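Local atomic coordinates of transaminase (Bacillus megaterium, PDB entry 5G0A), a protein that probably transfers amino groups between amines and carbonyl compounds with S selectivity, using pyridoxal-5'-phosphate as cofactor. Residues G279-Y284 with E346-E351. Sequence-based numbering, arbitrary orientation.
Sequences GKWFGY and EVMMEE
Apolar packing without hydrogen bonds joins W281, in the loop between strands 265-269 and 293-296, to M348 and M349 near the C-terminal end of helix 335-350. The backbones stay well apart, 9.9 Å from W281 CA to M348 CA, and the indole bridges them with the outer end of its six-membered ring. W281 CH2 lies 3.6 Å from M349 CG, and W281 CZ2 is equally near that carbon; the two side chains cross at about a right angle. On the neighbouring ring corner, W281 CZ3 meets M348 SD at 3.8 Å. M348 SD sits obliquely, 4.9 Å from the centroid of the W281 six-membered ring and 64° off its normal, in a Met-aromatic contact. The CB bond of W281 does not aim at the helix; with CG anti to the carbonyl carbon (chi1 -83°), the far end of the indole still comes up against it. I105 and V354 also touch the W281 side chain. Replacing W281 with an alanine would probably open a gap between loop and helix, taking away the ring that M349 CG and M348 SD pack against. This is tertiary packing, involving none of the PLP-pocket residues, within the fold-type I architecture of class-III aminotransferases.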
ATOM      1  N   GLY B 279       9.637  19.744 -32.918  1.00 27.20           N
ATOM      2  CA  GLY B 279      10.120  20.941 -33.646  1.00 29.89           C
ATOM      3  C   GLY B 279      10.785  21.996 -32.785  1.00 31.52           C
ATOM      4  O   GLY B 279      11.097  23.096 -33.264  1.00 32.28           O
ATOM      5  N   LYS B 280      10.963  21.679 -31.497  1.00 27.86           N
ATOM      6  CA  LYS B 280      11.833  22.423 -30.589  1.00 28.19           C
ATOM      7  C   LYS B 280      12.669  21.365 -29.869  1.00 26.08           C
ATOM      8  O   LYS B 280      12.396  20.165 -30.033  1.00 25.54           O
ATOM      9  CB  LYS B 280      11.015  23.253 -29.587  1.00 30.95           C
ATOM     10  CG  LYS B 280      10.253  24.413 -30.234  1.00 31.70           C
ATOM     11  CD  LYS B 280       9.589  25.316 -29.207  1.00 34.23           C
ATOM     12  CE  LYS B 280       8.935  26.520 -29.900  1.00 35.26           C
ATOM     13  NZ  LYS B 280       9.953  27.541 -30.310  1.00 33.27           N
ATOM     14  N   TRP B 281      13.686  21.778 -29.123  1.00 25.55           N
ATOM     15  CA  TRP B 281      14.520  20.785 -28.412  1.00 23.91           C
ATOM     16  C   TRP B 281      13.643  19.906 -27.510  1.00 25.34           C
ATOM     17  O   TRP B 281      13.752  18.674 -27.537  1.00 25.65           O
ATOM     18  CB  TRP B 281      15.644  21.428 -27.635  1.00 24.50           C
ATOM     19  CG  TRP B 281      16.824  21.707 -28.539  1.00 27.87           C
ATOM     20  CD1 TRP B 281      17.226  22.933 -28.998  1.00 28.35           C
ATOM     21  CD2 TRP B 281      17.728  20.744 -29.106  1.00 27.93           C
ATOM     22  NE1 TRP B 281      18.332  22.794 -29.830  1.00 30.77           N
ATOM     23  CE2 TRP B 281      18.676  21.468 -29.890  1.00 29.17           C
ATOM     24  CE3 TRP B 281      17.846  19.350 -29.020  1.00 30.04           C
ATOM     25  CZ2 TRP B 281      19.706  20.840 -30.588  1.00 31.28           C
ATOM     26  CZ3 TRP B 281      18.889  18.719 -29.716  1.00 30.01           C
ATOM     27  CH2 TRP B 281      19.801  19.464 -30.487  1.00 32.56           C
ATOM     28  N   PHE B 282      12.744  20.544 -26.757  1.00 25.06           N
ATOM     29  CA  PHE B 282      11.844  19.794 -25.858  1.00 25.82           C
ATOM     30  C   PHE B 282      10.405  20.265 -25.958  1.00 26.58           C
ATOM     31  O   PHE B 282      10.148  21.437 -26.244  1.00 25.98           O
ATOM     32  CB  PHE B 282      12.319  19.915 -24.414  1.00 26.40           C
ATOM     33  CG  PHE B 282      13.635  19.260 -24.170  1.00 24.56           C
ATOM     34  CD1 PHE B 282      13.704  17.881 -24.026  1.00 25.48           C
ATOM     35  CD2 PHE B 282      14.806  20.001 -24.113  1.00 26.38           C
ATOM     36  CE1 PHE B 282      14.939  17.251 -23.797  1.00 24.39           C
ATOM     37  CE2 PHE B 282      16.032  19.391 -23.881  1.00 25.95           C
ATOM     38  CZ  PHE B 282      16.104  18.014 -23.747  1.00 27.53           C
ATOM     39  N   GLY B 283       9.476  19.338 -25.730  1.00 26.24           N
ATOM     40  CA  GLY B 283       8.043  19.620 -25.824  1.00 26.11           C
ATOM     41  C   GLY B 283       7.595  20.780 -24.957  1.00 24.88           C
ATOM     42  O   GLY B 283       6.759  21.583 -25.400  1.00 25.41           O
ATOM     43  N   TYR B 284       8.132  20.886 -23.744  1.00 24.60           N
ATOM     44  CA  TYR B 284       7.696  21.960 -22.823  1.00 24.48           C
ATOM     45  C   TYR B 284       8.015  23.347 -23.372  1.00 25.63           C
ATOM     46  O   TYR B 284       7.407  24.332 -22.956  1.00 27.63           O
ATOM     47  CB  TYR B 284       8.273  21.811 -21.390  1.00 24.06           C
ATOM     48  CG  TYR B 284       9.758  22.110 -21.254  1.00 24.49           C
ATOM     49  CD1 TYR B 284      10.212  23.425 -21.065  1.00 23.57           C
ATOM     50  CD2 TYR B 284      10.703  21.078 -21.294  1.00 22.59           C
ATOM     51  CE1 TYR B 284      11.556  23.702 -20.929  1.00 24.41           C
ATOM     52  CE2 TYR B 284      12.067  21.344 -21.161  1.00 23.83           C
ATOM     53  CZ  TYR B 284      12.479  22.666 -21.002  1.00 24.17           C
ATOM     54  OH  TYR B 284      13.810  22.950 -20.860  1.00 26.37           O
ATOM     55  N   GLU B 346      25.385  15.631 -31.130  1.00 26.95           N
ATOM     56  CA  GLU B 346      26.310  16.459 -31.941  1.00 28.65           C
ATOM     57  C   GLU B 346      25.809  16.551 -33.367  1.00 29.51           C
ATOM     58  O   GLU B 346      25.829  17.633 -33.956  1.00 32.10           O
ATOM     59  CB  GLU B 346      27.733  15.906 -31.880  1.00 30.57           C
ATOM     60  CG  GLU B 346      28.421  16.297 -30.578  1.00 31.61           C
ATOM     61  CD  GLU B 346      29.643  15.464 -30.286  1.00 36.31           C
ATOM     62  OE1 GLU B 346      29.896  14.488 -31.019  1.00 39.05           O
ATOM     63  OE2 GLU B 346      30.340  15.783 -29.309  1.00 41.00           O
ATOM     64  N   VAL B 347      25.344  15.422 -33.912  1.00 28.74           N
ATOM     65  CA  VAL B 347      24.771  15.395 -35.267  1.00 28.58           C
ATOM     66  C   VAL B 347      23.485  16.223 -35.355  1.00 30.51           C
ATOM     67  O   VAL B 347      23.296  17.015 -36.288  1.00 28.85           O
ATOM     68  CB  VAL B 347      24.523  13.944 -35.773  1.00 30.84           C
ATOM     69  CG1 VAL B 347      23.832  13.968 -37.138  1.00 32.00           C
ATOM     70  CG2 VAL B 347      25.831  13.164 -35.861  1.00 30.89           C
ATOM     71  N   MET B 348      22.594  16.019 -34.381  1.00 28.33           N
ATOM     72  CA  MET B 348      21.372  16.792 -34.269  1.00 29.94           C
ATOM     73  C   MET B 348      21.658  18.305 -34.270  1.00 29.45           C
ATOM     74  O   MET B 348      20.988  19.054 -34.964  1.00 34.25           O
ATOM     75  CB  MET B 348      20.636  16.362 -32.996  1.00 30.17           C
ATOM     76  CG  MET B 348      19.158  16.171 -33.194  1.00 32.98           C
ATOM     77  SD  MET B 348      18.402  15.560 -31.682  1.00 32.54           S
ATOM     78  CE  MET B 348      18.082  13.842 -32.132  1.00 28.17           C
ATOM     79  N   MET B 349      22.657  18.750 -33.515  1.00 29.72           N
ATOM     80  CA  MET B 349      23.010  20.167 -33.452  1.00 32.86           C
ATOM     81  C   MET B 349      23.654  20.668 -34.753  1.00 33.89           C
ATOM     82  O   MET B 349      23.261  21.713 -35.298  1.00 35.20           O
ATOM     83  CB  MET B 349      23.948  20.449 -32.270  1.00 35.06           C
ATOM     84  CG  MET B 349      23.282  20.357 -30.896  1.00 37.37           C
ATOM     85  SD  MET B 349      24.400  20.804 -29.549  1.00 41.08           S
ATOM     86  CE  MET B 349      25.619  19.500 -29.702  1.00 37.69           C
ATOM     87  N   GLU B 350      24.641  19.920 -35.241  1.00 36.44           N
ATOM     88  CA  GLU B 350      25.447  20.351 -36.393  1.00 37.31           C
ATOM     89  C   GLU B 350      24.629  20.416 -37.686  1.00 37.35           C
ATOM     90  O   GLU B 350      24.889  21.273 -38.548  1.00 34.73           O
ATOM     91  CB  GLU B 350      26.672  19.444 -36.566  1.00 40.91           C
ATOM     92  CG  GLU B 350      26.502  18.340 -37.597  1.00 46.45           C
ATOM     93  CD  GLU B 350      27.498  17.202 -37.463  1.00 51.64           C
ATOM     94  OE1 GLU B 350      28.427  17.293 -36.634  1.00 52.31           O
ATOM     95  OE2 GLU B 350      27.334  16.202 -38.198  1.00 54.96           O
ATOM     96  N   GLU B 351      23.652  19.513 -37.827  1.00 33.02           N
ATOM     97  CA  GLU B 351      22.856  19.424 -39.049  1.00 32.80           C
ATOM     98  C   GLU B 351      21.489  20.058 -38.896  1.00 31.82           C
ATOM     99  O   GLU B 351      20.656  19.984 -39.804  1.00 31.28           O
ATOM    100  CB  GLU B 351      22.738  17.975 -39.540  1.00 33.75           C
ATOM    101  CG  GLU B 351      24.098  17.341 -39.829  1.00 38.96           C
ATOM    102  CD  GLU B 351      24.028  15.985 -40.512  1.00 43.30           C
ATOM    103  OE1 GLU B 351      22.941  15.572 -40.961  1.00 42.88           O
ATOM    104  OE2 GLU B 351      25.087  15.323 -40.599  1.00 48.08           O
TER